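Protein 1A (Cricket paralysis virus, PDB 6C3R) suppresses antiviral RNA silencing in insect cells by inactivating host AGO2 and recruiting a cellular ubiquitin ligase complex that promotes its degradation. Local coordinates at residues 11-16 against 111-116; 120-125 against 129-134. All coordinates share one frame; numbering follows the deposited sequence.

Contact 1 (11-16 against 111-116)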
ATOM      1  N   GLU A  11      -0.819 -25.820  20.485  1.00 66.04           N
ATOM      2  CA  GLU A  11      -0.565 -27.238  20.341  1.00 67.28           C
ATOM      3  C   GLU A  11      -1.368 -27.734  19.149  1.00 64.30           C
ATOM      4  O   GLU A  11      -0.871 -28.515  18.337  1.00 66.03           O
ATOM      5  CB  GLU A  11      -0.993 -27.949  21.631  1.00 72.08           C
ATOM      6  CG  GLU A  11      -0.350 -29.307  21.872  1.00 78.45           C
ATOM      7  CD  GLU A  11      -0.936 -30.419  21.023  1.00 81.39           C
ATOM      8  OE1 GLU A  11      -2.135 -30.349  20.650  1.00 83.01           O
ATOM      9  OE2 GLU A  11      -0.181 -31.368  20.736  1.00 84.61           O
ATOM     10  N   LEU A  12      -2.614 -27.270  19.068  1.00 60.77           N
ATOM     11  CA  LEU A  12      -3.535 -27.579  17.972  1.00 57.89           C
ATOM     12  C   LEU A  12      -3.084 -27.021  16.612  1.00 57.75           C
ATOM     13  O   LEU A  12      -3.306 -27.646  15.567  1.00 58.84           O
ATOM     14  CB  LEU A  12      -4.928 -27.073  18.338  1.00 56.63           C
ATOM     15  CG  LEU A  12      -6.155 -27.646  17.638  1.00 57.84           C
ATOM     16  CD1 LEU A  12      -6.129 -29.166  17.565  1.00 59.64           C
ATOM     17  CD2 LEU A  12      -7.411 -27.190  18.363  1.00 56.79           C
ATOM     18  N   ILE A  13      -2.435 -25.860  16.623  1.00 56.31           N
ATOM     19  CA  ILE A  13      -1.828 -25.293  15.410  1.00 55.16           C
ATOM     20  C   ILE A  13      -0.685 -26.170  14.933  1.00 55.45           C
ATOM     21  O   ILE A  13      -0.509 -26.357  13.730  1.00 55.85           O
ATOM     22  CB  ILE A  13      -1.334 -23.830  15.629  1.00 54.80           C
ATOM     23  CG1 ILE A  13      -2.534 -22.878  15.683  1.00 54.05           C
ATOM     24  CG2 ILE A  13      -0.397 -23.366  14.508  1.00 55.44           C
ATOM     25  CD1 ILE A  13      -2.246 -21.547  16.334  1.00 53.64           C
ATOM     26  N   ALA A  14       0.102 -26.674  15.880  1.00 55.90           N
ATOM     27  CA  ALA A  14       1.229 -27.538  15.566  1.00 56.25           C
ATOM     28  C   ALA A  14       0.711 -28.839  14.993  1.00 56.64           C
ATOM     29  O   ALA A  14       1.127 -29.266  13.919  1.00 56.42           O
ATOM     30  CB  ALA A  14       2.057 -27.805  16.812  1.00 57.18           C
ATOM     31  N   ALA A  15      -0.228 -29.442  15.712  1.00 57.10           N
ATOM     32  CA  ALA A  15      -0.804 -30.719  15.325  1.00 57.43           C
ATOM     33  C   ALA A  15      -1.453 -30.657  13.948  1.00 57.53           C
ATOM     34  O   ALA A  15      -1.022 -31.349  13.031  1.00 58.68           O
ATOM     35  CB  ALA A  15      -1.818 -31.165  16.368  1.00 57.92           C
ATOM     36  N   GLN A  16      -2.449 -29.787  13.787  1.00 56.51           N
ATOM     37  CA  GLN A  16      -3.318 -29.851  12.603  1.00 55.69           C
ATOM     38  C   GLN A  16      -3.165 -28.766  11.552  1.00 52.43           C
ATOM     39  O   GLN A  16      -3.769 -28.883  10.489  1.00 51.75           O
ATOM     40  CB  GLN A  16      -4.754 -29.887  13.052  1.00 57.23           C
ATOM     41  CG  GLN A  16      -5.088 -31.113  13.865  1.00 60.13           C
ATOM     42  CD  GLN A  16      -6.531 -31.111  14.286  1.00 62.35           C
ATOM     43  OE1 GLN A  16      -7.302 -30.237  13.884  1.00 63.34           O
ATOM     44  NE2 GLN A  16      -6.910 -32.082  15.112  1.00 65.22           N
ATOM     45  N   ARG A 111      -9.954 -18.734  22.130  1.00 33.53           N
ATOM     46  CA  ARG A 111     -11.320 -19.230  22.182  1.00 33.47           C
ATOM     47  C   ARG A 111     -11.938 -19.097  20.779  1.00 32.66           C
ATOM     48  O   ARG A 111     -12.581 -20.014  20.275  1.00 33.12           O
ATOM     49  CB  ARG A 111     -12.102 -18.461  23.246  1.00 33.87           C
ATOM     50  CG  ARG A 111     -13.540 -18.891  23.489  1.00 35.18           C
ATOM     51  CD  ARG A 111     -13.715 -20.236  24.198  1.00 36.78           C
ATOM     52  NE  ARG A 111     -13.791 -21.323  23.204  1.00 37.89           N
ATOM     53  CZ  ARG A 111     -13.070 -22.447  23.161  1.00 37.55           C
ATOM     54  NH1 ARG A 111     -12.176 -22.762  24.087  1.00 37.93           N
ATOM     55  NH2 ARG A 111     -13.272 -23.289  22.153  1.00 38.31           N
ATOM     56  N   PHE A 112     -11.685 -17.969  20.135  1.00 31.52           N
ATOM     57  CA  PHE A 112     -12.247 -17.679  18.832  1.00 30.77           C
ATOM     58  C   PHE A 112     -11.690 -18.575  17.730  1.00 31.51           C
ATOM     59  O   PHE A 112     -12.443 -19.056  16.865  1.00 29.72           O
ATOM     60  CB  PHE A 112     -11.965 -16.219  18.495  1.00 30.27           C
ATOM     61  CG  PHE A 112     -12.617 -15.761  17.241  1.00 29.67           C
ATOM     62  CD1 PHE A 112     -11.991 -15.940  16.012  1.00 29.04           C
ATOM     63  CD2 PHE A 112     -13.861 -15.145  17.286  1.00 29.62           C
ATOM     64  CE1 PHE A 112     -12.594 -15.515  14.850  1.00 29.22           C
ATOM     65  CE2 PHE A 112     -14.465 -14.721  16.124  1.00 29.43           C
ATOM     66  CZ  PHE A 112     -13.832 -14.908  14.905  1.00 29.34           C
ATOM     67  N   PHE A 113     -10.366 -18.759  17.757  1.00 32.58           N
ATOM     68  CA  PHE A 113      -9.678 -19.691  16.863  1.00 34.40           C
ATOM     69  C   PHE A 113     -10.242 -21.097  16.947  1.00 35.06           C
ATOM     70  O   PHE A 113     -10.472 -21.729  15.934  1.00 33.83           O
ATOM     71  CB  PHE A 113      -8.183 -19.722  17.158  1.00 35.69           C
ATOM     72  CG  PHE A 113      -7.452 -20.836  16.454  1.00 37.32           C
ATOM     73  CD1 PHE A 113      -7.347 -20.846  15.066  1.00 37.29           C
ATOM     74  CD2 PHE A 113      -6.879 -21.889  17.173  1.00 37.77           C
ATOM     75  CE1 PHE A 113      -6.668 -21.872  14.413  1.00 37.80           C
ATOM     76  CE2 PHE A 113      -6.191 -22.910  16.521  1.00 38.17           C
ATOM     77  CZ  PHE A 113      -6.088 -22.903  15.143  1.00 37.87           C
ATOM     78  N   MET A 114     -10.504 -21.552  18.166  1.00 37.41           N
ATOM     79  CA  MET A 114     -10.992 -22.896  18.393  1.00 39.43           C
ATOM     80  C   MET A 114     -12.491 -23.059  18.268  1.00 38.90           C
ATOM     81  O   MET A 114     -12.956 -24.178  18.122  1.00 39.56           O
ATOM     82  CB  MET A 114     -10.498 -23.388  19.742  1.00 43.28           C
ATOM     83  CG  MET A 114      -8.981 -23.493  19.763  1.00 45.66           C
ATOM     84  SD  MET A 114      -8.324 -24.351  21.191  1.00 49.97           S
ATOM     85  CE  MET A 114      -8.969 -23.356  22.540  1.00 48.69           C
ATOM     86  N   ASP A 115     -13.261 -21.975  18.282  1.00 38.78           N
ATOM     87  CA  ASP A 115     -14.648 -22.048  17.783  1.00 38.90           C
ATOM     88  C   ASP A 115     -14.760 -22.032  16.256  1.00 38.14           C
ATOM     89  O   ASP A 115     -15.854 -22.210  15.740  1.00 38.79           O
ATOM     90  CB  ASP A 115     -15.517 -20.938  18.382  1.00 40.01           C
ATOM     91  CG  ASP A 115     -15.714 -21.097  19.888  1.00 41.30           C
ATOM     92  OD1 ASP A 115     -15.547 -22.219  20.388  1.00 42.40           O
ATOM     93  OD2 ASP A 115     -16.036 -20.108  20.584  1.00 42.48           O
ATOM     94  N   HIS A 116     -13.653 -21.830  15.530  1.00 37.94           N
ATOM     95  CA  HIS A 116     -13.688 -21.635  14.074  1.00 37.47           C
ATOM     96  C   HIS A 116     -12.539 -22.343  13.338  1.00 37.90           C
ATOM     97  O   HIS A 116     -12.036 -21.847  12.336  1.00 37.51           O
ATOM     98  CB  HIS A 116     -13.703 -20.135  13.739  1.00 36.89           C
ATOM     99  CG  HIS A 116     -14.870 -19.393  14.315  1.00 37.03           C
ATOM    100  ND1 HIS A 116     -14.814 -18.729  15.523  1.00 37.20           N
ATOM    101  CD2 HIS A 116     -16.128 -19.219  13.852  1.00 37.20           C
ATOM    102  CE1 HIS A 116     -15.982 -18.171  15.772  1.00 37.05           C
ATOM    103  NE2 HIS A 116     -16.792 -18.441  14.765  1.00 37.21           N
TER

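Contact 2 (120-125 against 129-134)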
ATOM      1  N   PHE A 120     -10.505 -21.322   9.769  1.00 36.48           N
ATOM      2  CA  PHE A 120      -9.068 -20.993   9.700  1.00 37.40           C
ATOM      3  C   PHE A 120      -8.255 -21.929   8.814  1.00 38.56           C
ATOM      4  O   PHE A 120      -7.209 -21.554   8.304  1.00 36.75           O
ATOM      5  CB  PHE A 120      -8.432 -20.928  11.099  1.00 36.82           C
ATOM      6  CG  PHE A 120      -8.721 -19.648  11.794  1.00 35.83           C
ATOM      7  CD1 PHE A 120      -8.061 -18.492  11.418  1.00 35.66           C
ATOM      8  CD2 PHE A 120      -9.706 -19.573  12.763  1.00 35.25           C
ATOM      9  CE1 PHE A 120      -8.360 -17.287  12.021  1.00 35.00           C
ATOM     10  CE2 PHE A 120     -10.003 -18.379  13.369  1.00 34.79           C
ATOM     11  CZ  PHE A 120      -9.334 -17.236  12.999  1.00 35.05           C
ATOM     12  N   GLN A 121      -8.746 -23.153   8.673  1.00 41.35           N
ATOM     13  CA  GLN A 121      -8.169 -24.134   7.764  1.00 43.03           C
ATOM     14  C   GLN A 121      -8.434 -23.731   6.285  1.00 43.80           C
ATOM     15  O   GLN A 121      -7.544 -23.860   5.429  1.00 43.36           O
ATOM     16  CB  GLN A 121      -8.728 -25.524   8.115  1.00 43.72           C
ATOM     17  CG  GLN A 121      -7.904 -26.680   7.594  1.00 45.07           C
ATOM     18  CD  GLN A 121      -6.573 -26.823   8.306  1.00 44.80           C
ATOM     19  OE1 GLN A 121      -6.513 -27.339   9.425  1.00 43.61           O
ATOM     20  NE2 GLN A 121      -5.486 -26.398   7.640  1.00 44.73           N
ATOM     21  N   GLN A 122      -9.631 -23.211   5.997  1.00 44.44           N
ATOM     22  CA  GLN A 122      -9.919 -22.692   4.670  1.00 46.25           C
ATOM     23  C   GLN A 122      -9.196 -21.393   4.362  1.00 46.02           C
ATOM     24  O   GLN A 122      -8.660 -21.229   3.263  1.00 47.73           O
ATOM     25  CB  GLN A 122     -11.392 -22.485   4.449  1.00 48.17           C
ATOM     26  CG  GLN A 122     -11.728 -21.964   3.040  1.00 52.94           C
ATOM     27  CD  GLN A 122     -11.135 -22.762   1.857  1.00 55.61           C
ATOM     28  OE1 GLN A 122     -10.804 -23.952   1.975  1.00 57.74           O
ATOM     29  NE2 GLN A 122     -11.027 -22.096   0.695  1.00 56.67           N
ATOM     30  N   TRP A 123      -9.201 -20.460   5.308  1.00 44.52           N
ATOM     31  CA  TRP A 123      -8.364 -19.274   5.224  1.00 42.60           C
ATOM     32  C   TRP A 123      -6.987 -19.563   4.606  1.00 44.88           C
ATOM     33  O   TRP A 123      -6.513 -18.779   3.784  1.00 46.04           O
ATOM     34  CB  TRP A 123      -8.194 -18.682   6.620  1.00 41.02           C
ATOM     35  CG  TRP A 123      -7.025 -17.751   6.764  1.00 39.73           C
ATOM     36  CD1 TRP A 123      -5.766 -18.066   7.196  1.00 39.84           C
ATOM     37  CD2 TRP A 123      -7.013 -16.363   6.475  1.00 38.48           C
ATOM     38  NE1 TRP A 123      -4.973 -16.952   7.186  1.00 39.25           N
ATOM     39  CE2 TRP A 123      -5.719 -15.890   6.743  1.00 38.95           C
ATOM     40  CE3 TRP A 123      -7.978 -15.463   6.026  1.00 39.12           C
ATOM     41  CZ2 TRP A 123      -5.365 -14.545   6.577  1.00 38.97           C
ATOM     42  CZ3 TRP A 123      -7.628 -14.124   5.860  1.00 38.84           C
ATOM     43  CH2 TRP A 123      -6.330 -13.682   6.128  1.00 39.00           C
ATOM     44  N   LYS A 124      -6.345 -20.669   5.012  1.00 46.36           N
ATOM     45  CA  LYS A 124      -4.986 -20.995   4.548  1.00 47.94           C
ATOM     46  C   LYS A 124      -4.880 -21.315   3.058  1.00 48.20           C
ATOM     47  O   LYS A 124      -3.809 -21.188   2.472  1.00 48.62           O
ATOM     48  CB  LYS A 124      -4.415 -22.193   5.310  1.00 49.46           C
ATOM     49  CG  LYS A 124      -4.029 -21.922   6.745  1.00 48.68           C
ATOM     50  CD  LYS A 124      -3.266 -23.097   7.323  1.00 49.30           C
ATOM     51  CE  LYS A 124      -1.817 -23.113   6.869  1.00 49.92           C
ATOM     52  NZ  LYS A 124      -1.055 -24.104   7.672  1.00 51.78           N
ATOM     53  N   LEU A 125      -5.980 -21.759   2.469  1.00 47.50           N
ATOM     54  CA  LEU A 125      -6.005 -22.198   1.089  1.00 48.67           C
ATOM     55  C   LEU A 125      -6.419 -21.135   0.076  1.00 49.86           C
ATOM     56  O   LEU A 125      -6.450 -21.425  -1.127  1.00 52.37           O
ATOM     57  CB  LEU A 125      -6.953 -23.390   0.977  1.00 48.96           C
ATOM     58  CG  LEU A 125      -6.581 -24.591   1.852  1.00 47.67           C
ATOM     59  CD1 LEU A 125      -7.749 -25.555   1.969  1.00 47.11           C
ATOM     60  CD2 LEU A 125      -5.331 -25.250   1.292  1.00 48.31           C
ATOM     61  N   ASN A 129      -7.287 -12.718  -4.922  1.00 60.85           N
ATOM     62  CA  ASN A 129      -8.203 -11.654  -4.493  1.00 62.37           C
ATOM     63  C   ASN A 129      -9.667 -12.070  -4.654  1.00 59.78           C
ATOM     64  O   ASN A 129     -10.498 -11.851  -3.776  1.00 56.38           O
ATOM     65  CB  ASN A 129      -7.969 -10.365  -5.306  1.00 66.64           C
ATOM     66  CG  ASN A 129      -6.579  -9.772  -5.102  1.00 70.93           C
ATOM     67  OD1 ASN A 129      -5.880 -10.111  -4.148  1.00 74.12           O
ATOM     68  ND2 ASN A 129      -6.170  -8.874  -6.008  1.00 74.02           N
ATOM     69  N   ASP A 130      -9.966 -12.680  -5.789  1.00 60.35           N
ATOM     70  CA  ASP A 130     -11.337 -13.017  -6.142  1.00 61.78           C
ATOM     71  C   ASP A 130     -11.917 -14.080  -5.226  1.00 59.28           C
ATOM     72  O   ASP A 130     -13.078 -13.974  -4.809  1.00 57.89           O
ATOM     73  CB  ASP A 130     -11.396 -13.458  -7.597  1.00 66.12           C
ATOM     74  CG  ASP A 130     -10.899 -12.384  -8.534  1.00 69.46           C
ATOM     75  OD1 ASP A 130     -11.684 -11.449  -8.783  1.00 72.31           O
ATOM     76  OD2 ASP A 130      -9.725 -12.449  -8.982  1.00 71.68           O
ATOM     77  N   GLU A 131     -11.101 -15.086  -4.901  1.00 56.70           N
ATOM     78  CA  GLU A 131     -11.482 -16.099  -3.911  1.00 56.02           C
ATOM     79  C   GLU A 131     -11.659 -15.506  -2.517  1.00 53.44           C
ATOM     80  O   GLU A 131     -12.615 -15.829  -1.813  1.00 51.93           O
ATOM     81  CB  GLU A 131     -10.437 -17.213  -3.828  1.00 56.33           C
ATOM     82  CG  GLU A 131     -10.880 -18.387  -2.954  1.00 55.44           C
ATOM     83  CD  GLU A 131      -9.793 -19.408  -2.742  1.00 55.14           C
ATOM     84  OE1 GLU A 131      -8.732 -19.310  -3.396  1.00 54.04           O
ATOM     85  OE2 GLU A 131      -9.999 -20.301  -1.891  1.00 56.41           O
ATOM     86  N   CYS A 132     -10.696 -14.678  -2.129  1.00 51.46           N
ATOM     87  CA  CYS A 132     -10.739 -13.931  -0.880  1.00 50.06           C
ATOM     88  C   CYS A 132     -12.004 -13.101  -0.685  1.00 49.26           C
ATOM     89  O   CYS A 132     -12.588 -13.106   0.387  1.00 48.86           O
ATOM     90  CB  CYS A 132      -9.534 -13.007  -0.799  1.00 50.05           C
ATOM     91  SG  CYS A 132      -9.445 -12.203   0.794  1.00 51.20           S
ATOM     92  N   ARG A 133     -12.420 -12.382  -1.719  1.00 50.62           N
ATOM     93  CA  ARG A 133     -13.650 -11.597  -1.655  1.00 51.03           C
ATOM     94  C   ARG A 133     -14.872 -12.488  -1.423  1.00 48.91           C
ATOM     95  O   ARG A 133     -15.769 -12.123  -0.661  1.00 49.39           O
ATOM     96  CB  ARG A 133     -13.818 -10.736  -2.918  1.00 54.27           C
ATOM     97  CG  ARG A 133     -15.122  -9.939  -2.968  1.00 58.15           C
ATOM     98  CD  ARG A 133     -15.077  -8.757  -3.941  1.00 61.84           C
ATOM     99  NE  ARG A 133     -14.677  -9.137  -5.308  1.00 65.58           N
ATOM    100  CZ  ARG A 133     -13.496  -8.872  -5.894  1.00 68.06           C
ATOM    101  NH1 ARG A 133     -12.520  -8.201  -5.270  1.00 69.61           N
ATOM    102  NH2 ARG A 133     -13.282  -9.285  -7.142  1.00 69.47           N
ATOM    103  N   ALA A 134     -14.898 -13.649  -2.065  1.00 47.13           N
ATOM    104  CA  ALA A 134     -16.020 -14.572  -1.927  1.00 46.71           C
ATOM    105  C   ALA A 134     -16.047 -15.207  -0.542  1.00 45.13           C
ATOM    106  O   ALA A 134     -17.099 -15.293   0.105  1.00 43.44           O
ATOM    107  CB  ALA A 134     -15.946 -15.644  -3.004  1.00 48.14           C
TER

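Contact 1 (11-16 against 111-116)
Ile13 lays its CG1 branch obliquely across the far end of the Phe113 ring, with CG1 3.6 Å from Phe113 CZ. The terminal methyl lifts away from the ring on the same side, Ile13 CD1 still 4.2 Å from Phe113 CE2. Two torsions make this meeting possible: CG1 of Ile13 stands anti to its own carbonyl carbon (chi1 -74°), while the phenyl of Phe113 swings out anti to its backbone N (chi1 169°) and is thereby sent across the gap. Beside this pair Leu12 offers one branch to Met114, its CD2 lying 4.1 Å from Met114 SD. The methionine chain is bent at its last torsion, and the two side chains cross at a slant. All of these contacts are apolar, and the backbones stay well apart, with the CA atoms of Leu12 and Met114 8.8 Å from each other.

Further out, the helix 2-16 side of the seam is extended by Ala9, which touches both Phe113 and Met114, while Val30 and Leu21 pack against Ile13 and Phe113. Within 111-116, polar groups bond back along the chain. His116 ND1 donates to Phe112 O at 2.7 Å, in the carbonyl plane and on a lone pair, while the same nitrogen lies over the centre of the Phe112 ring. Arg111 NH2 bridges to Asp115 OD1 at 3.1 Å, reaching the oxygen from above the carboxylate plane, and its NH1 has a second acid, Glu5, as partner. The arrangement is helix-on-helix docking: the N-terminal helix that carries the BC-box, the element of E3 ligase assembly, rests on short helix 110-114 through Leu12, the last residue of the box, and Ile13 just beyond it; helix 110-114 follows strand 104-108 of the parallel sheet.

Contact 2 (120-125 against 129-134)
Gln122 and Glu131 reach toward each other from opposite directions between two successive helices, 117-123 and 129-136, joined by a short loop in a helix-loop-helix connection at the protein surface. Upstream on the first helix, the Phe120 ring turns inward to meet Phe28 edge-to-face. Gln122, on another side of the helix, starts with CG anti to its backbone N and then bends at chi2 (52°), which turns the amide toward the end of Glu131. Its NE2 comes to 3.3 Å from Glu131 OE2, but the angle is too poor for a hydrogen bond; the amide and carboxylate planes are 44° apart. Trp123 points back into the fold, where its indole also stacks edge-to-face on Phe28 and NE1 is bonded to Leu21 O. Lys124 bonds through NZ to Asn20 O. Leu125 closes the first segment: its N bonds to Gln122 O at 2.8 Å. Leu125 O lies 3.8 Å from Glu131 OE2, a proximity of two acceptors and no bond; its hydrogen-bonding partner is Ser127 OG.

The other helix keeps its distance, the CA atoms of Leu125 and Glu131 being 9.6 Å apart, so the extended glutamate does most of the spanning. On a different side of that helix lies Arg133, which is involved in inhibiting host stress granule formation; Arg133 NH2 forms a salt bridge with Asp130 OD1 at 3.2 Å. Glu131 itself is tied to the connecting loop twice, its backbone N bonding to Ser128 OG and its carboxylate oxygen OE1 accepting the backbone N-H of Ser127.

How the contacts relate
Contact 1 closes before contact 2 opens along the chain, and their centres lie 18 Å apart. Helices 110-114 and 117-123 follow each other directly, and aromatic rings connect them: Phe120 CD2 comes to 3.5 Å from Phe113 CD1, the planes inclined at about 55°, and Phe120 CE2 to 4.1 Å from Phe112 CD1. Through these rings the apolar seam under the N-terminal helix runs on into the interior behind the surface contact of 120-125 and 129-134. Contact 1 includes Leu12, the last residue of the BC-box, and the second segment of contact 2 carries Arg133, which itself does not touch 120-125; neither includes the 93-101 region that interacts with AGO2.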